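Side-chain contacts in CRS2 (Zea mays, PDB 1RYB), which is required for splicing of chloroplast group IIB introns, acting in complexes with CAF1 or CAF2, and has no peptidyl-tRNA hydrolase activity: residues Pro17-Gly22 with Glu86-Leu91; Ala21-Pro26 with Gly125-Leu130; Leu116-Lys121 with Arg187-Lys192; Asn132-Leu137 with Arg141-Leu146; Ile148-Pro153 with Arg160-Gln165. All blocks are in the same frame, centred on the assembly; numbering follows the deposited sequence.

Contact 1. Residues Pro17-Gly22 with Glu86-Leu91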
# COMPACT_ATOMS: atom_id res chain seq x y z
N PRO A 17 13.34 -6.26 -10.17
CA PRO A 17 12.54 -6.39 -8.92
C PRO A 17 11.37 -5.45 -8.84
O PRO A 17 11.26 -4.51 -9.62
CB PRO A 17 13.47 -6.10 -7.74
CG PRO A 17 14.69 -5.41 -8.34
CD PRO A 17 14.62 -5.58 -9.88
N TRP A 18 10.50 -5.76 -7.87
CA TRP A 18 9.37 -4.91 -7.49
C TRP A 18 9.56 -4.43 -6.07
O TRP A 18 10.16 -5.10 -5.23
CB TRP A 18 8.00 -5.62 -7.52
CG TRP A 18 7.48 -5.81 -8.93
CD1 TRP A 18 8.05 -6.62 -9.92
CD2 TRP A 18 6.29 -5.25 -9.49
NE1 TRP A 18 7.29 -6.56 -11.05
CE2 TRP A 18 6.21 -5.70 -10.83
CE3 TRP A 18 5.32 -4.35 -9.03
CZ2 TRP A 18 5.10 -5.39 -11.63
CZ3 TRP A 18 4.28 -3.95 -9.91
CH2 TRP A 18 4.19 -4.47 -11.17
N LEU A 19 8.98 -3.26 -5.81
CA LEU A 19 8.98 -2.75 -4.45
C LEU A 19 7.52 -2.59 -4.13
O LEU A 19 6.85 -1.84 -4.79
CB LEU A 19 9.76 -1.43 -4.39
CG LEU A 19 9.93 -0.80 -2.98
CD1 LEU A 19 10.80 0.47 -3.20
CD2 LEU A 19 8.55 -0.30 -2.51
N ILE A 20 7.02 -3.35 -3.16
CA ILE A 20 5.65 -3.35 -2.81
C ILE A 20 5.52 -2.64 -1.50
O ILE A 20 5.92 -3.18 -0.41
CB ILE A 20 5.13 -4.84 -2.74
CG1 ILE A 20 5.25 -5.54 -4.15
CG2 ILE A 20 3.65 -4.84 -2.25
CD1 ILE A 20 5.06 -7.01 -4.07
N ALA A 21 4.94 -1.43 -1.55
CA ALA A 21 4.89 -0.61 -0.31
C ALA A 21 3.48 -0.33 0.15
O ALA A 21 2.67 0.05 -0.64
CB ALA A 21 5.62 0.75 -0.58
N GLY A 22 3.22 -0.59 1.43
CA GLY A 22 1.91 -0.33 2.02
C GLY A 22 2.09 0.88 2.96
O GLY A 22 3.11 0.94 3.73
N GLU A 86 9.87 9.88 1.61
CA GLU A 86 11.20 9.95 2.16
C GLU A 86 11.78 8.59 2.37
O GLU A 86 12.98 8.45 2.34
CB GLU A 86 11.26 10.75 3.51
CG GLU A 86 10.95 12.23 3.20
CD GLU A 86 11.08 13.15 4.38
OE1 GLU A 86 10.62 14.24 4.35
OE2 GLU A 86 11.56 12.62 5.46
N ALA A 87 10.91 7.60 2.68
CA ALA A 87 11.35 6.23 2.86
C ALA A 87 11.44 5.48 1.50
O ALA A 87 12.42 4.79 1.19
CB ALA A 87 10.33 5.48 3.72
N ILE A 88 10.37 5.61 0.65
CA ILE A 88 10.29 4.85 -0.57
C ILE A 88 11.26 5.27 -1.66
O ILE A 88 11.82 4.43 -2.37
CB ILE A 88 8.85 4.79 -1.03
CG1 ILE A 88 8.04 3.94 -0.03
CG2 ILE A 88 8.77 4.22 -2.45
CD1 ILE A 88 6.56 4.34 -0.00
N GLY A 89 11.45 6.58 -1.86
CA GLY A 89 12.37 7.00 -2.93
C GLY A 89 13.73 6.37 -2.80
O GLY A 89 14.25 5.81 -3.74
N PRO A 90 14.36 6.52 -1.63
CA PRO A 90 15.68 5.99 -1.45
C PRO A 90 15.75 4.49 -1.61
O PRO A 90 16.79 3.98 -2.04
CB PRO A 90 16.22 6.48 -0.10
CG PRO A 90 15.47 7.79 0.10
CD PRO A 90 14.12 7.56 -0.58
N LEU A 91 14.71 3.80 -1.21
CA LEU A 91 14.72 2.35 -1.39
C LEU A 91 14.70 1.95 -2.90
O LEU A 91 15.34 0.99 -3.35
CB LEU A 91 13.49 1.71 -0.67
CG LEU A 91 13.67 1.65 0.86
CD1 LEU A 91 12.33 1.26 1.62
CD2 LEU A 91 14.89 0.73 1.23
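Ile88 and Leu91 of helix 84-94 lie against Leu19 and Ala21 of strand 18-22, an inner strand of the mixed sheet of this peptidyl-tRNA hydrolase fold. The helix belongs to the beta-alpha-beta crossover from strand 70-77 to strand 102-108, and it runs nearly antiparallel to strand 18-22 (173°), which lies between those two strands in the sheet. Ile88 can be followed outward from its CB. Its short branch, CG2, reaches back along the strand to Leu19 CD1 at 4.3 Å. The longer branch starts with CG1 anti to the carbonyl carbon (chi1 -68°), which carries it the other way, to 4.0 Å from Ala21 CB. CD1 at the end of the extended chain comes closer still to that methyl, at 3.8 Å, and the same CD1 also meets CG2 of Val133 from helix 128-136. One isoleucine thus spans two strand residues that point to the same side of the sheet. Leu19, almost fully extended, crosses Leu91 at about a right angle, and all four residues are buried. The touch there is made by a single methyl: Leu19 CD1 rests 3.9 Å from Leu91 CB.

Contact 2. Residues Ala21-Pro26 with Gly125-Leu130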
# COMPACT_ATOMS: atom_id res chain seq x y z
N ALA A 21 4.94 -1.43 -1.55
CA ALA A 21 4.89 -0.61 -0.31
C ALA A 21 3.48 -0.33 0.15
O ALA A 21 2.67 0.05 -0.64
CB ALA A 21 5.62 0.75 -0.58
N GLY A 22 3.22 -0.59 1.43
CA GLY A 22 1.91 -0.33 2.02
C GLY A 22 2.09 0.88 2.96
O GLY A 22 3.11 0.94 3.73
N LEU A 23 1.19 1.89 2.82
CA LEU A 23 1.22 3.14 3.58
C LEU A 23 0.54 3.02 4.95
O LEU A 23 -0.47 2.30 5.13
CB LEU A 23 0.61 4.27 2.78
CG LEU A 23 1.34 4.41 1.44
CD1 LEU A 23 0.91 5.70 0.79
CD2 LEU A 23 2.87 4.50 1.68
N GLY A 24 1.02 3.80 5.87
CA GLY A 24 0.46 3.81 7.26
C GLY A 24 1.30 4.68 8.15
O GLY A 24 2.33 5.26 7.70
N ASN A 25 0.90 4.73 9.43
CA ASN A 25 1.68 5.41 10.49
C ASN A 25 2.27 4.40 11.40
O ASN A 25 1.69 3.33 11.63
CB ASN A 25 0.75 6.30 11.31
CG ASN A 25 0.41 7.53 10.52
OD1 ASN A 25 1.32 8.24 10.11
ND2 ASN A 25 -0.90 7.80 10.31
N PRO A 26 3.37 4.73 12.01
CA PRO A 26 4.09 3.75 12.83
C PRO A 26 3.65 3.71 14.24
O PRO A 26 3.31 4.72 14.80
CB PRO A 26 5.50 4.32 12.89
CG PRO A 26 5.26 5.81 12.82
CD PRO A 26 4.11 5.96 11.82
N GLY A 125 -5.17 11.89 -5.11
CA GLY A 125 -6.52 11.95 -4.53
C GLY A 125 -6.53 12.62 -3.16
O GLY A 125 -7.36 12.33 -2.32
N ARG A 126 -5.52 13.48 -2.95
CA ARG A 126 -5.37 14.22 -1.68
C ARG A 126 -4.94 13.33 -0.54
O ARG A 126 -5.10 13.67 0.66
CB ARG A 126 -6.65 15.00 -1.32
CG ARG A 126 -6.96 16.05 -2.40
CD ARG A 126 -8.27 16.81 -2.11
NE ARG A 126 -9.37 15.91 -1.83
CZ ARG A 126 -10.41 16.29 -1.13
NH1 ARG A 126 -11.40 15.46 -0.82
NH2 ARG A 126 -10.46 17.57 -0.75
N HIS A 127 -4.45 12.15 -0.90
CA HIS A 127 -3.95 11.25 0.12
C HIS A 127 -2.52 11.74 0.44
O HIS A 127 -1.68 11.81 -0.44
CB HIS A 127 -3.96 9.78 -0.42
CG HIS A 127 -3.57 8.77 0.66
ND1 HIS A 127 -2.25 8.65 1.16
CD2 HIS A 127 -4.34 7.86 1.31
CE1 HIS A 127 -2.26 7.66 2.06
NE2 HIS A 127 -3.51 7.18 2.18
N ASN A 128 -2.29 12.15 1.68
CA ASN A 128 -1.02 12.74 2.05
C ASN A 128 0.18 11.86 1.79
O ASN A 128 1.27 12.35 1.43
CB ASN A 128 -1.04 13.11 3.55
CG ASN A 128 -1.85 14.37 3.75
OD1 ASN A 128 -2.46 14.88 2.81
ND2 ASN A 128 -1.84 14.87 4.99
N GLY A 129 -0.01 10.54 2.03
CA GLY A 129 1.07 9.64 1.85
C GLY A 129 1.38 9.49 0.38
O GLY A 129 2.52 9.45 -0.05
N LEU A 130 0.38 9.28 -0.39
CA LEU A 130 0.60 9.14 -1.85
C LEU A 130 1.18 10.44 -2.43
O LEU A 130 2.08 10.42 -3.24
CB LEU A 130 -0.73 8.78 -2.53
CG LEU A 130 -0.65 8.15 -3.87
CD1 LEU A 130 0.40 7.02 -3.88
CD2 LEU A 130 -2.08 7.55 -4.01
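Leu23, just past the C-terminal end of strand 18-22, makes a buried apolar contact with His127 and Gly129 at the start of helix 128-136, beside the region that corresponds to the active site of peptidyl-tRNA hydrolases. One methyl does the work. Leu23 CD1 lies 3.8 Å from Gly129 C and equally near Leu130 N, and it reaches His127 CE1 obliquely at 3.9 Å. Gly129 has no side chain, which lets the methyl come straight up to the first helical turn. His127 is the N-cap of that helix. With CG anti to the backbone N (chi1 -175°), the ring folds back over the turn, and ND1 accepts from Leu130 N at 3.1 Å; that donor is tilted 23° out of the ring plane. A second, weak bond comes from Gly129 N. On the other side of the imidazole, NE2 is hydrogen-bonded to Asp107 OD1, so both nitrogens are held and the ring's rotation is fixed. His35, the proton acceptor by similarity, meets the same ring. With an alanine here, Asp107 is likely to lose this partner and the N-H groups of the first turn their cap. The other branch of Leu23 turns to helix 84-94, where Leu23 CD2 packs against Ile88 CD1.

Contact 3. Residues Leu116-Lys121 with Arg187-Lys192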
# COMPACT_ATOMS: atom_id res chain seq x y z
N LEU A 116 -11.56 -2.99 -3.91
CA LEU A 116 -10.19 -2.76 -4.37
C LEU A 116 -10.18 -2.15 -5.74
O LEU A 116 -11.05 -2.43 -6.58
CB LEU A 116 -9.43 -4.10 -4.49
CG LEU A 116 -9.26 -4.86 -3.16
CD1 LEU A 116 -8.48 -6.18 -3.36
CD2 LEU A 116 -8.48 -4.02 -2.14
N ARG A 117 -9.14 -1.44 -6.05
CA ARG A 117 -9.01 -1.00 -7.41
C ARG A 117 -7.55 -0.94 -7.80
O ARG A 117 -6.69 -0.56 -6.99
CB ARG A 117 -9.75 0.32 -7.64
CG ARG A 117 -9.32 1.06 -8.88
CD ARG A 117 -10.04 2.41 -9.09
NE ARG A 117 -10.07 2.75 -10.51
CZ ARG A 117 -10.76 3.77 -11.05
NH1 ARG A 117 -11.54 4.58 -10.31
NH2 ARG A 117 -10.69 3.96 -12.39
N LEU A 118 -7.22 -1.30 -9.05
CA LEU A 118 -5.83 -1.23 -9.43
C LEU A 118 -5.67 -0.21 -10.50
O LEU A 118 -6.34 -0.32 -11.49
CB LEU A 118 -5.42 -2.61 -10.00
CG LEU A 118 -4.10 -2.48 -10.72
CD1 LEU A 118 -2.99 -2.22 -9.68
CD2 LEU A 118 -3.81 -3.77 -11.47
N GLN A 119 -4.73 0.72 -10.37
CA GLN A 119 -4.43 1.73 -11.40
C GLN A 119 -2.97 1.74 -11.73
O GLN A 119 -2.20 1.45 -10.87
CB GLN A 119 -4.81 3.17 -11.06
CG GLN A 119 -6.31 3.34 -10.88
CD GLN A 119 -6.65 4.61 -10.14
OE1 GLN A 119 -7.14 5.60 -10.73
NE2 GLN A 119 -6.30 4.63 -8.87
N LYS A 120 -2.58 2.18 -12.95
CA LYS A 120 -1.16 2.18 -13.33
C LYS A 120 -0.55 3.54 -13.31
O LYS A 120 0.65 3.77 -13.53
CB LYS A 120 -0.95 1.48 -14.64
CG LYS A 120 -1.70 0.16 -14.67
CD LYS A 120 -0.79 -1.03 -14.49
CE LYS A 120 -1.38 -2.27 -15.15
NZ LYS A 120 -0.39 -3.02 -15.93
N LYS A 121 -1.37 4.45 -12.97
CA LYS A 121 -0.89 5.79 -12.83
C LYS A 121 -1.97 6.60 -12.19
O LYS A 121 -3.02 6.05 -11.87
CB LYS A 121 -0.47 6.35 -14.13
CG LYS A 121 -1.63 6.44 -15.11
CD LYS A 121 -1.16 6.95 -16.46
CE LYS A 121 -2.22 6.87 -17.51
NZ LYS A 121 -3.53 7.29 -16.98
N ARG A 187 -0.11 -10.66 -6.65
CA ARG A 187 0.69 -11.70 -7.29
C ARG A 187 0.54 -11.69 -8.75
O ARG A 187 1.47 -11.87 -9.51
CB ARG A 187 0.22 -13.04 -6.85
CG ARG A 187 0.72 -13.41 -5.51
CD ARG A 187 0.53 -14.90 -5.25
NE ARG A 187 0.95 -15.75 -6.37
CZ ARG A 187 2.10 -16.44 -6.36
NH1 ARG A 187 2.50 -17.24 -7.37
NH2 ARG A 187 2.90 -16.30 -5.31
N THR A 188 -0.70 -11.60 -9.20
CA THR A 188 -0.96 -11.58 -10.66
C THR A 188 -0.36 -10.37 -11.33
O THR A 188 0.29 -10.48 -12.36
CB THR A 188 -2.48 -11.63 -10.97
OG1 THR A 188 -2.97 -12.86 -10.45
CG2 THR A 188 -2.69 -11.57 -12.52
N LEU A 189 -0.56 -9.20 -10.75
CA LEU A 189 0.09 -8.04 -11.34
C LEU A 189 1.57 -8.22 -11.47
O LEU A 189 2.16 -7.87 -12.47
CB LEU A 189 -0.22 -6.77 -10.48
CG LEU A 189 0.60 -5.53 -10.82
CD1 LEU A 189 0.12 -4.94 -12.13
CD2 LEU A 189 0.46 -4.52 -9.71
N VAL A 190 2.21 -8.65 -10.40
CA VAL A 190 3.67 -8.83 -10.38
C VAL A 190 4.14 -9.89 -11.37
O VAL A 190 5.07 -9.65 -12.11
CB VAL A 190 4.10 -9.19 -9.00
CG1 VAL A 190 5.59 -9.61 -8.99
CG2 VAL A 190 3.81 -7.97 -8.10
N LEU A 191 3.47 -11.05 -11.44
CA LEU A 191 3.85 -12.10 -12.42
C LEU A 191 3.58 -11.83 -13.92
O LEU A 191 4.33 -12.26 -14.83
CB LEU A 191 3.26 -13.45 -12.00
CG LEU A 191 3.69 -13.85 -10.60
CD1 LEU A 191 3.00 -15.12 -10.13
CD2 LEU A 191 5.21 -14.04 -10.61
N LYS A 192 2.47 -11.17 -14.23
CA LYS A 192 2.07 -10.97 -15.60
C LYS A 192 3.02 -10.23 -16.48
O LYS A 192 2.98 -10.39 -17.72
CB LYS A 192 0.62 -10.50 -15.81
CG LYS A 192 0.38 -9.04 -15.42
CD LYS A 192 -1.02 -8.48 -15.77
CE LYS A 192 -1.13 -6.99 -15.44
NZ LYS A 192 -0.26 -6.15 -16.30
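Leu189 and Lys192 are held out toward Leu118 and Lys120 by a helical turn whose shortest polar bond, Leu191 N to Arg187 O, measures 2.9 Å. The next bond, Lys192 N to Thr188 O, is 3.0 Å long. No hydrogen bond bridges the two segments. The inner half of the contact is leucine on leucine: Leu118 CD1 meets Leu189 CD2 at 4.1 Å, and Leu118 CD2 meets Leu189 CD1 at 4.2 Å, so the two forked ends pair methyl for methyl. In this alpha/beta fold helix 169-192 packs on one side of the sheet, and 116-119 is an outermost strand, antiparallel to its neighbour 145-149. The same Leu189 also touches Trp18 of the inner strand 18-22. Toward solvent, the two lysines reach for each other tip to tip. Lys120 gets there by bends at chi2 and chi4, while Lys192 sets CG between the backbone N and the carbonyl carbon (chi1 73°). Their amino groups, Lys120 NZ and Lys192 NZ, stand 3.2 Å apart; like charges at this distance would repel, so one amine may be inclined to give up its proton. Both lysine chains also touch Phe201.

Contact 4. Residues Asn132-Leu137 with Arg141-Leu146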
# COMPACT_ATOMS: atom_id res chain seq x y z
N ASN A 132 3.16 12.56 -0.90
CA ASN A 132 4.58 12.60 -0.61
C ASN A 132 5.39 11.60 -1.43
O ASN A 132 6.55 11.87 -1.77
CB ASN A 132 4.84 12.34 0.91
CG ASN A 132 6.25 12.66 1.33
OD1 ASN A 132 7.05 11.76 1.64
ND2 ASN A 132 6.62 13.95 1.25
N VAL A 133 4.81 10.42 -1.76
CA VAL A 133 5.57 9.43 -2.60
C VAL A 133 5.82 10.02 -3.97
O VAL A 133 6.87 9.93 -4.51
CB VAL A 133 4.84 8.08 -2.74
CG1 VAL A 133 5.52 7.17 -3.77
CG2 VAL A 133 4.68 7.38 -1.36
N ILE A 134 4.80 10.59 -4.54
CA ILE A 134 4.94 11.15 -5.87
C ILE A 134 6.04 12.23 -5.91
O ILE A 134 6.89 12.34 -6.82
CB ILE A 134 3.55 11.68 -6.44
CG1 ILE A 134 2.60 10.53 -6.81
CG2 ILE A 134 3.81 12.62 -7.66
CD1 ILE A 134 1.08 10.91 -6.81
N GLU A 135 5.98 13.10 -4.95
CA GLU A 135 6.96 14.10 -4.90
C GLU A 135 8.38 13.47 -4.82
O GLU A 135 9.27 13.90 -5.51
CB GLU A 135 6.65 15.03 -3.70
CG GLU A 135 7.90 15.65 -3.06
CD GLU A 135 7.57 16.62 -1.97
OE1 GLU A 135 8.45 17.20 -1.34
OE2 GLU A 135 6.25 16.80 -1.81
N HIS A 136 8.62 12.46 -3.96
CA HIS A 136 9.91 11.82 -3.85
C HIS A 136 10.29 10.93 -5.01
O HIS A 136 11.39 10.37 -5.04
CB HIS A 136 10.17 11.12 -2.51
CG HIS A 136 10.36 12.11 -1.44
ND1 HIS A 136 11.62 12.38 -0.92
CD2 HIS A 136 9.44 12.89 -0.76
CE1 HIS A 136 11.44 13.29 0.04
NE2 HIS A 136 10.16 13.65 0.15
N LEU A 137 9.34 10.79 -5.95
CA LEU A 137 9.60 10.06 -7.16
C LEU A 137 9.76 11.04 -8.34
O LEU A 137 9.31 10.83 -9.48
CB LEU A 137 8.55 8.97 -7.48
CG LEU A 137 8.51 7.82 -6.43
CD1 LEU A 137 7.37 6.84 -6.78
CD2 LEU A 137 9.82 7.11 -6.34
N ARG A 141 4.21 9.98 -11.74
CA ARG A 141 2.98 9.36 -11.31
C ARG A 141 2.71 8.02 -11.94
O ARG A 141 1.77 7.37 -11.58
CB ARG A 141 1.81 10.23 -11.67
CG ARG A 141 1.90 11.51 -10.85
CD ARG A 141 0.65 12.42 -10.97
NE ARG A 141 0.34 12.87 -12.33
CZ ARG A 141 0.91 13.92 -12.95
NH1 ARG A 141 1.84 14.67 -12.37
NH2 ARG A 141 0.53 14.20 -14.19
N GLU A 142 3.53 7.61 -12.87
CA GLU A 142 3.27 6.39 -13.57
C GLU A 142 3.72 5.13 -12.86
O GLU A 142 4.42 4.26 -13.45
CB GLU A 142 3.76 6.42 -15.05
CG GLU A 142 3.30 7.67 -15.87
CD GLU A 142 3.77 9.03 -15.36
OE1 GLU A 142 3.07 10.03 -15.42
OE2 GLU A 142 5.03 9.06 -14.92
N PHE A 143 3.33 5.04 -11.63
CA PHE A 143 3.60 3.84 -10.88
C PHE A 143 2.26 3.17 -10.53
O PHE A 143 1.27 3.83 -10.34
CB PHE A 143 4.51 4.08 -9.64
CG PHE A 143 3.96 5.09 -8.67
CD1 PHE A 143 3.11 4.70 -7.63
CD2 PHE A 143 4.27 6.44 -8.82
CE1 PHE A 143 2.59 5.63 -6.73
CE2 PHE A 143 3.74 7.38 -7.94
CZ PHE A 143 2.89 6.98 -6.91
N PRO A 144 2.23 1.87 -10.43
CA PRO A 144 0.99 1.21 -10.09
C PRO A 144 0.56 1.39 -8.60
O PRO A 144 1.38 1.47 -7.71
CB PRO A 144 1.24 -0.27 -10.32
CG PRO A 144 2.75 -0.40 -10.28
CD PRO A 144 3.32 0.93 -10.68
N ARG A 145 -0.78 1.37 -8.40
CA ARG A 145 -1.38 1.51 -7.09
C ARG A 145 -2.47 0.57 -6.93
O ARG A 145 -3.34 0.46 -7.79
CB ARG A 145 -2.08 2.86 -6.91
CG ARG A 145 -1.30 4.07 -7.30
CD ARG A 145 -1.50 4.40 -8.74
NE ARG A 145 -0.56 5.46 -9.11
CZ ARG A 145 -0.78 6.72 -8.87
NH1 ARG A 145 -1.93 7.12 -8.28
NH2 ARG A 145 0.13 7.62 -9.24
N LEU A 146 -2.60 0.05 -5.71
CA LEU A 146 -3.76 -0.75 -5.35
C LEU A 146 -4.47 0.02 -4.26
O LEU A 146 -3.95 0.19 -3.13
CB LEU A 146 -3.38 -2.14 -4.81
CG LEU A 146 -4.58 -2.99 -4.38
CD1 LEU A 146 -5.41 -3.45 -5.58
CD2 LEU A 146 -4.06 -4.19 -3.60
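Ile134 and Arg141 bring the two backbones nearest, their CA atoms 6.1 Å apart, where the chain leaves helix 128-136 and doubles back through a short loop toward strand 145-149. Glu142 is the centre of an inverse gamma turn in this return, and Phe143 follows it. The Phe143 ring is the apolar centre. Its CG lies between the backbone N and the carbonyl carbon (chi1 57°), which swings the ring in under the helix. Ile134 CG1 meets it at the edge, in plane, 3.5 Å from Phe143 CE2. Leu137 CD1 sits over one face in a CH-pi contact, 4.1 Å from the ring centroid, and Val133 CG1 reaches Phe143 CZ at 4.1 Å. Beyond the opposite face, Arg145 NH2 stands offset toward the rim. A bend at chi2 (88°) folds this arginine back on the loop: NE gives a 2.7 Å bond to Phe143 O, in the guanidinium plane, and NH2 donates to Arg141 O at 2.9 Å. NH1 goes to Gly123 O, so a buried guanidinium is tied to three backbone carbonyls, with a weak fourth bond from NH2 to Gly122 O. Ile134 CG2 packs at 3.9 Å on Arg141 CG. This is the helix-to-strand return of an alpha/beta fold, its aromatic ring filling the layer between helix 128-136 and the sheet, where it also touches Leu104 of strand 102-108.

Contact 5. Residues Ile148-Pro153 with Arg160-Gln165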
# COMPACT_ATOMS: atom_id res chain seq x y z
N ILE A 148 -7.37 0.60 -1.56
CA ILE A 148 -8.21 -0.20 -0.69
C ILE A 148 -9.32 0.72 -0.16
O ILE A 148 -9.02 1.59 0.64
CB ILE A 148 -7.47 -0.81 0.52
CG1 ILE A 148 -6.44 -1.78 0.01
CG2 ILE A 148 -8.46 -1.57 1.37
CD1 ILE A 148 -5.41 -2.16 1.07
N GLY A 149 -10.58 0.55 -0.68
CA GLY A 149 -11.64 1.47 -0.29
C GLY A 149 -11.93 1.43 1.19
O GLY A 149 -11.97 0.39 1.84
N ILE A 150 -12.12 2.60 1.72
CA ILE A 150 -12.56 2.74 3.14
C ILE A 150 -13.87 3.62 3.30
O ILE A 150 -14.36 3.82 4.39
CB ILE A 150 -11.43 3.25 4.07
CG1 ILE A 150 -10.91 4.66 3.65
CG2 ILE A 150 -10.31 2.20 4.11
CD1 ILE A 150 -10.21 5.43 4.79
N GLY A 151 -14.37 4.13 2.18
CA GLY A 151 -15.55 4.99 2.14
C GLY A 151 -15.28 6.35 2.73
O GLY A 151 -14.17 6.63 3.06
N SER A 152 -16.31 7.21 2.90
CA SER A 152 -16.09 8.46 3.52
C SER A 152 -16.57 8.37 4.96
O SER A 152 -17.28 7.40 5.32
CB SER A 152 -16.78 9.66 2.83
OG SER A 152 -16.73 9.58 1.41
N PRO A 153 -16.23 9.43 5.73
CA PRO A 153 -16.61 9.52 7.11
C PRO A 153 -18.07 9.66 7.22
O PRO A 153 -18.66 10.38 6.44
CB PRO A 153 -15.94 10.77 7.64
CG PRO A 153 -15.03 11.32 6.54
CD PRO A 153 -15.30 10.50 5.29
N ARG A 160 -10.29 13.34 9.56
CA ARG A 160 -9.07 12.98 10.25
C ARG A 160 -9.28 11.95 11.31
O ARG A 160 -8.55 10.98 11.41
CB ARG A 160 -8.29 14.17 10.81
CG ARG A 160 -6.95 13.67 11.39
CD ARG A 160 -6.21 14.73 12.20
NE ARG A 160 -4.93 14.25 12.76
CZ ARG A 160 -3.89 15.03 13.22
NH1 ARG A 160 -3.92 16.39 13.20
NH2 ARG A 160 -2.76 14.43 13.69
N ALA A 161 -10.31 12.14 12.11
CA ALA A 161 -10.63 11.22 13.14
C ALA A 161 -10.98 9.88 12.55
O ALA A 161 -10.69 8.83 13.10
CB ALA A 161 -11.90 11.73 13.86
N PHE A 162 -11.71 9.94 11.46
CA PHE A 162 -12.16 8.77 10.78
C PHE A 162 -10.97 7.94 10.31
O PHE A 162 -10.96 6.73 10.42
CB PHE A 162 -13.00 9.24 9.59
CG PHE A 162 -13.48 8.15 8.70
CD1 PHE A 162 -14.41 7.21 9.14
CD2 PHE A 162 -13.01 8.07 7.38
CE1 PHE A 162 -14.88 6.17 8.34
CE2 PHE A 162 -13.47 7.05 6.55
CZ PHE A 162 -14.39 6.11 7.03
N LEU A 163 -9.95 8.60 9.85
CA LEU A 163 -8.78 7.85 9.37
C LEU A 163 -8.08 7.16 10.44
O LEU A 163 -7.41 6.14 10.22
CB LEU A 163 -7.75 8.74 8.66
CG LEU A 163 -8.23 9.39 7.38
CD1 LEU A 163 -7.16 10.44 6.91
CD2 LEU A 163 -8.50 8.37 6.27
N LEU A 164 -8.14 7.78 11.60
CA LEU A 164 -7.35 7.35 12.67
C LEU A 164 -8.08 6.55 13.67
O LEU A 164 -7.58 6.34 14.76
CB LEU A 164 -6.63 8.53 13.37
CG LEU A 164 -5.72 9.32 12.46
CD1 LEU A 164 -5.00 10.36 13.32
CD2 LEU A 164 -4.68 8.42 11.76
N GLN A 165 -9.19 5.99 13.22
CA GLN A 165 -10.05 5.05 13.99
C GLN A 165 -10.05 3.69 13.38
O GLN A 165 -9.65 3.49 12.26
CB GLN A 165 -11.48 5.54 14.06
CG GLN A 165 -11.61 6.46 15.32
CD GLN A 165 -11.66 5.61 16.59
OE1 GLN A 165 -11.80 6.14 17.72
NE2 GLN A 165 -11.55 4.27 16.41
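A chi1 of 176°, with CG pointing opposite the amide N, drives the Phe162 ring out from helix 159-163 into the bend of residues 150-153, while Ile150 holds CG1 between its own backbone N and carbonyl carbon (chi1 61°), which sends CD1 toward the helix. The ring is wrapped by backbone as much as by side chains. Pro153 covers one face: its CA stands 3.7 Å from the ring centroid and only 7° off the normal, a CH-pi contact, and Pro153 CB lies 3.7 Å from Phe162 CG. Two carbonyl oxygens come to the edge near the ring plane, Ile150 O at 3.5 Å from Phe162 CZ and Gly151 O at 3.6 Å from Phe162 CE2, where the partly positive ring hydrogens would probably suit them. Gly151, with positive phi, turns the chain so that these groups can curl round the ring. On the side away from Pro153, Ile150 CD1 approaches Phe162 CE2 at 4.0 Å and Leu163 CD2 at 3.7 Å, crossing Leu163 at about a right angle. Were the ring cut back to an alanine, Pro153 would probably lose its cover and the bend be free to shift. Leu163 continues to Asp107 and to His35, the proton acceptor by similarity, so the contact borders that site. Helix 159-163 is fastened to the loop leaving the C-terminal end of strand 145-149, between strands 102-108 and 116-119 in the sheet, and Phe162 O bonds Arg34 NH1 from the loop ahead of helix 37-48.

From the N terminus, strand 18-22 opens two loops at once. Contact 1 closes the shorter, bringing helix 84-94 onto the strand, and contact 2 the longer, bringing up the start of helix 128-136. Contact 3 opens at strand 116-119 before contact 2 has closed, so these two cross, and it ends far on, at helix 169-192. Nested within its loop are two short closures in series: contact 4 joins helix 128-136 to the approach to strand 145-149, and contact 5 joins that strand's far end to helix 159-163. Together they tie helices 84-94, 128-136 and 169-192 to one sheet. Contacts 2 and 5 also meet, through Asn25 and Leu164.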